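Local structure of Uly1 (7DRQ) at residues M266-D270 and G271-I275; V449-D453 and G454-Y458. The protein is an ulvan lyase of polysaccharide lyase family 24 that binds calcium and probably breaks down the algal polysaccharide ulvan by elimination. All coordinates share one frame; numbering follows the deposited sequence.

Contact 1 (M266-D270 and G271-I275)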
loop_
_atom_site.group_PDB
_atom_site.type_symbol
_atom_site.label_atom_id
_atom_site.label_comp_id
_atom_site.label_asym_id
_atom_site.label_seq_id
_atom_site.Cartn_x
_atom_site.Cartn_y
_atom_site.Cartn_z
HETATM N N MSE A 266 7.584 -4.143 0.672
HETATM C CA MSE A 266 8.945 -3.649 0.651
HETATM C C MSE A 266 8.927 -2.201 1.096
HETATM O O MSE A 266 7.973 -1.464 0.812
HETATM C CB MSE A 266 9.562 -3.747 -0.752
HETATM C CG MSE A 266 9.540 -5.129 -1.321
HETATM SE SE MSE A 266 10.434 -5.127 -3.080
HETATM C CE MSE A 266 11.773 -3.921 -2.763
ATOM N N LYS A 267 9.964 -1.806 1.826
ATOM C CA LYS A 267 10.119 -0.428 2.264
ATOM C C LYS A 267 11.587 -0.062 2.212
ATOM O O LYS A 267 12.464 -0.926 2.255
ATOM C CB LYS A 267 9.625 -0.205 3.699
ATOM C CG LYS A 267 8.187 -0.594 3.953
ATOM C CD LYS A 267 7.847 -0.364 5.434
ATOM C CE LYS A 267 6.507 -0.982 5.784
ATOM N NZ LYS A 267 6.015 -0.512 7.132
ATOM N N TYR A 268 11.851 1.240 2.146
ATOM C CA TYR A 268 13.191 1.749 2.391
ATOM C C TYR A 268 13.266 2.098 3.870
ATOM O O TYR A 268 12.491 2.935 4.353
ATOM C CB TYR A 268 13.484 2.967 1.524
ATOM C CG TYR A 268 14.918 3.420 1.563
ATOM C CD1 TYR A 268 15.883 2.815 0.760
ATOM C CD2 TYR A 268 15.305 4.479 2.373
ATOM C CE1 TYR A 268 17.205 3.245 0.783
ATOM C CE2 TYR A 268 16.608 4.912 2.401
ATOM C CZ TYR A 268 17.553 4.311 1.607
ATOM O OH TYR A 268 18.844 4.785 1.657
ATOM N N ALA A 269 14.154 1.428 4.593
ATOM C CA ALA A 269 14.194 1.535 6.048
ATOM C C ALA A 269 15.642 1.472 6.490
ATOM O O ALA A 269 16.396 0.614 6.012
ATOM C CB ALA A 269 13.396 0.406 6.712
ATOM N N ASP A 270 16.025 2.383 7.385
ATOM C CA ASP A 270 17.405 2.524 7.845
ATOM C C ASP A 270 18.394 2.383 6.690
ATOM O O ASP A 270 19.320 1.573 6.728
ATOM C CB ASP A 270 17.728 1.521 8.952
ATOM C CG ASP A 270 19.029 1.858 9.682
ATOM O OD1 ASP A 270 19.417 3.044 9.638
ATOM O OD2 ASP A 270 19.665 0.950 10.275
ATOM N N GLY A 271 18.164 3.172 5.635
ATOM C CA GLY A 271 19.110 3.280 4.537
ATOM C C GLY A 271 19.190 2.095 3.600
ATOM O O GLY A 271 20.144 2.012 2.814
ATOM N N LYS A 272 18.239 1.167 3.653
ATOM C CA LYS A 272 18.294 -0.018 2.808
ATOM C C LYS A 272 16.906 -0.387 2.309
ATOM O O LYS A 272 15.900 -0.147 2.969
ATOM C CB LYS A 272 18.879 -1.229 3.540
ATOM C CG LYS A 272 20.284 -1.014 4.078
ATOM C CD LYS A 272 20.820 -2.263 4.776
ATOM C CE LYS A 272 22.180 -1.951 5.410
ATOM N NZ LYS A 272 22.720 -3.125 6.137
ATOM N N ILE A 273 16.877 -0.998 1.137
ATOM C CA ILE A 273 15.667 -1.618 0.620
ATOM C C ILE A 273 15.475 -2.952 1.329
ATOM O O ILE A 273 16.394 -3.773 1.368
ATOM C CB ILE A 273 15.777 -1.801 -0.899
ATOM C CG1 ILE A 273 15.748 -0.439 -1.586
ATOM C CG2 ILE A 273 14.675 -2.680 -1.414
ATOM C CD1 ILE A 273 16.219 -0.483 -3.034
ATOM N N ARG A 274 14.298 -3.158 1.931
ATOM C CA ARG A 274 14.022 -4.389 2.674
ATOM C C ARG A 274 12.587 -4.839 2.419
ATOM O O ARG A 274 11.786 -4.133 1.805
ATOM C CB ARG A 274 14.253 -4.215 4.189
ATOM C CG ARG A 274 15.291 -3.169 4.577
ATOM C CD ARG A 274 15.523 -3.094 6.093
ATOM N NE ARG A 274 16.549 -2.097 6.402
ATOM C CZ ARG A 274 17.676 -2.348 7.072
ATOM N NH1 ARG A 274 17.923 -3.569 7.546
ATOM N NH2 ARG A 274 18.554 -1.369 7.274
ATOM N N ILE A 275 12.261 -6.044 2.892
ATOM C CA ILE A 275 10.910 -6.578 2.765
ATOM C C ILE A 275 10.554 -7.362 4.024
ATOM O O ILE A 275 11.405 -8.025 4.627
ATOM C CB ILE A 275 10.781 -7.464 1.504
ATOM C CG1 ILE A 275 9.309 -7.771 1.191
ATOM C CG2 ILE A 275 11.620 -8.731 1.667
ATOM C CD1 ILE A 275 9.103 -8.512 -0.146
HETATM O O HOH W 1 19.896 -1.453 9.628
#
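One face of the Y268 ring carries the backbone N of K272, which stands about 3.7 Å above the ring plane and is offset toward the rim; the phenol end lies against the turn, with Y268 OH 3.3 Å from G271 CA. The guanidinium of R274 works through its edge. R274 NE donates to A269 O at 2.7 Å, the oxygen lying only 8° from the guanidinium plane, and R274 NH2 donates to D270 O at 3.1 Å, again in plane. K272 N bonds to A269 O from the opposite face of that carbonyl to NE, so two firm bonds, with a weak third from NH2, grip a single oxygen. The R274 chain, extended from CG to NE, leaves the backbone at chi1 -28°, away from the staggered positions, and reaches the turn. The segments form a beta hairpin with a two-residue loop, closed by a type I' turn from A269 to K272, with D270 and G271 both at positive phi. Backbone pairing continues down the hairpin, R274 N meeting K267 O at 2.9 Å. The D270 carboxylate runs nearly parallel to the guanidinium, but OD2 is 4.0 Å from R274 NH2 and well out of its plane, a long, purely electrostatic salt bridge; a water that donates to OD2 and accepts from NH2 bridges the pair. On the sheet face that carries M266, Y268 and I273, a bend at chi3 (37°) brings M266 CE tightly against I273 CG2, 3.4 Å away, and F207 packs on all three. R274 NH1 bonds to Y295 OH of strand 290-298, while W351 and V353 of another sheet touch the arginine side chain.

Contact 2 (V449-D453 and G454-Y458); sequences VHIHD and GKLYY
Y457 carries its CG anti to the carbonyl carbon (chi1 -66°), which lays the ring beside strand 449-452 with its CD1–CE1 side turned to two carbonyls. H450 O and H452 O both lie near the ring plane, 3.6 Å from Y457 CD1 and 3.7 Å from Y457 CE1 respectively. On the other face of the hairpin, V449 splits its branches: CG1, anti to the backbone N (chi1 168°), meets L456 CD1 at 3.6 Å, while CG2 approaches the Y458 ring at CE1, 3.7 Å away. I451 brings CD1 within 4.0 Å of L456 CD1, so L456 is touched by both V449 and I451 of 449-453. The backbone evidence identifies an antiparallel hairpin with a type I' turn, H452 to K455, in which D453 and G454 take positive phi. Y457 N reaches H450 O at 2.8 Å, and H452 N bonds to K455 O. At the turn, K455 N donates to H452 O from above the carbonyl plane. That same oxygen accepts from a water at 2.8 Å, and the water also hydrogen-bonds to Y457 OH, tying the phenol to the turn. A leucine in place of Y457 would probably leave this water without its phenol partner and strip the ring edge from alongside H450 O and H452 O. K455 NZ forms a salt bridge with E5. Strand 455-462 runs between 444-452 and 469-478; V55 of strand 53-56 and I476 cover the Y457 side, and I412 of strand 408-415 with Y403 packs against V449 and I451 on the other.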
loop_
_atom_site.group_PDB
_atom_site.type_symbol
_atom_site.label_atom_id
_atom_site.label_comp_id
_atom_site.label_asym_id
_atom_site.label_seq_id
_atom_site.Cartn_x
_atom_site.Cartn_y
_atom_site.Cartn_z
ATOM N N VAL A 449 -1.194 7.045 6.913
ATOM C CA VAL A 449 -0.070 7.737 7.533
ATOM C C VAL A 449 1.078 7.830 6.539
ATOM O O VAL A 449 1.392 6.849 5.853
ATOM C CB VAL A 449 0.373 6.970 8.794
ATOM C CG1 VAL A 449 1.720 7.481 9.292
ATOM C CG2 VAL A 449 -0.703 7.047 9.867
ATOM N N HIS A 450 1.719 9.000 6.478
ATOM C CA HIS A 450 2.994 9.176 5.789
ATOM C C HIS A 450 3.923 9.960 6.703
ATOM O O HIS A 450 3.591 11.075 7.108
ATOM C CB HIS A 450 2.806 9.906 4.456
ATOM C CG HIS A 450 4.079 10.099 3.689
ATOM N ND1 HIS A 450 4.694 9.072 3.008
ATOM C CD2 HIS A 450 4.845 11.197 3.488
ATOM C CE1 HIS A 450 5.793 9.523 2.429
ATOM N NE2 HIS A 450 5.906 10.811 2.698
ATOM N N ILE A 451 5.074 9.377 7.044
ATOM C CA ILE A 451 6.079 10.041 7.868
ATOM C C ILE A 451 7.117 10.658 6.942
ATOM O O ILE A 451 7.645 9.974 6.055
ATOM C CB ILE A 451 6.739 9.051 8.847
ATOM C CG1 ILE A 451 5.679 8.300 9.667
ATOM C CG2 ILE A 451 7.744 9.781 9.744
ATOM C CD1 ILE A 451 4.770 9.205 10.462
ATOM N N HIS A 452 7.419 11.939 7.136
ATOM C CA HIS A 452 8.394 12.599 6.272
ATOM C C HIS A 452 9.060 13.726 7.045
ATOM O O HIS A 452 8.374 14.620 7.544
ATOM C CB HIS A 452 7.717 13.125 5.004
ATOM C CG HIS A 452 8.612 13.946 4.131
ATOM N ND1 HIS A 452 9.418 13.387 3.165
ATOM C CD2 HIS A 452 8.828 15.281 4.078
ATOM C CE1 HIS A 452 10.089 14.342 2.550
ATOM N NE2 HIS A 452 9.753 15.500 3.086
ATOM N N ASP A 453 10.389 13.673 7.151
ATOM C CA ASP A 453 11.181 14.739 7.765
ATOM C C ASP A 453 10.685 15.075 9.169
ATOM O O ASP A 453 10.449 16.234 9.510
ATOM C CB ASP A 453 11.183 15.982 6.877
ATOM C CG ASP A 453 12.411 16.852 7.091
ATOM O OD1 ASP A 453 13.299 16.445 7.874
ATOM O OD2 ASP A 453 12.488 17.940 6.473
ATOM N N GLY A 454 10.515 14.042 9.987
ATOM C CA GLY A 454 10.120 14.248 11.365
ATOM C C GLY A 454 8.689 14.682 11.586
ATOM O O GLY A 454 8.344 15.055 12.711
ATOM N N LYS A 455 7.840 14.647 10.560
ATOM C CA LYS A 455 6.439 15.018 10.720
ATOM C C LYS A 455 5.531 13.899 10.228
ATOM O O LYS A 455 5.892 13.121 9.336
ATOM C CB LYS A 455 6.109 16.320 9.981
ATOM C CG LYS A 455 6.953 17.514 10.475
ATOM C CD LYS A 455 6.462 18.826 9.907
ATOM C CE LYS A 455 7.289 19.985 10.445
ATOM N NZ LYS A 455 6.700 21.288 10.036
ATOM N N LEU A 456 4.348 13.842 10.835
ATOM C CA LEU A 456 3.293 12.894 10.496
ATOM C C LEU A 456 2.278 13.609 9.607
ATOM O O LEU A 456 1.713 14.634 10.004
ATOM C CB LEU A 456 2.623 12.355 11.766
ATOM C CG LEU A 456 1.164 11.863 11.714
ATOM C CD1 LEU A 456 1.038 10.680 10.777
ATOM C CD2 LEU A 456 0.624 11.485 13.107
ATOM N N TYR A 457 2.091 13.095 8.398
ATOM C CA TYR A 457 1.086 13.576 7.460
ATOM C C TYR A 457 -0.050 12.573 7.504
ATOM O O TYR A 457 0.104 11.432 7.056
ATOM C CB TYR A 457 1.678 13.718 6.052
ATOM C CG TYR A 457 2.728 14.805 5.999
ATOM C CD1 TYR A 457 4.015 14.583 6.490
ATOM C CD2 TYR A 457 2.420 16.075 5.505
ATOM C CE1 TYR A 457 4.972 15.585 6.470
ATOM C CE2 TYR A 457 3.373 17.094 5.493
ATOM C CZ TYR A 457 4.646 16.838 5.974
ATOM O OH TYR A 457 5.598 17.838 5.959
ATOM N N TYR A 458 -1.172 12.973 8.102
ATOM C CA TYR A 458 -2.296 12.069 8.340
ATOM C C TYR A 458 -3.405 12.445 7.373
ATOM O O TYR A 458 -3.969 13.537 7.467
ATOM C CB TYR A 458 -2.770 12.165 9.793
ATOM C CG TYR A 458 -3.341 10.891 10.364
ATOM C CD1 TYR A 458 -3.527 9.762 9.576
ATOM C CD2 TYR A 458 -3.710 10.827 11.713
ATOM C CE1 TYR A 458 -4.041 8.597 10.120
ATOM C CE2 TYR A 458 -4.225 9.677 12.258
ATOM C CZ TYR A 458 -4.399 8.568 11.468
ATOM O OH TYR A 458 -4.914 7.431 12.048
HETATM O O HOH W 2 7.951 17.349 6.996
#

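Contact 1 closes before contact 2 opens along the chain, and their centres are about 17 Å apart, with nearest atoms about 9 Å apart and no touch. Each is the tip of a hairpin in a separate antiparallel sheet: contact 1 joins strands 261-269 and 272-280, and contact 2 joins strands 444-452 and 455-462. Separate antiparallel sheets of this kind, with two others between them in the chain, are consistent with the blades of a beta-propeller, the clan to which the BNR-like family belongs. Contact 2 lies in the sheet that also takes in N-terminal strand 3-15, which joins the two chain ends and so probably closes the propeller ring. In contact 1 the D270 side chain lies about 8 Å from a calcium ion.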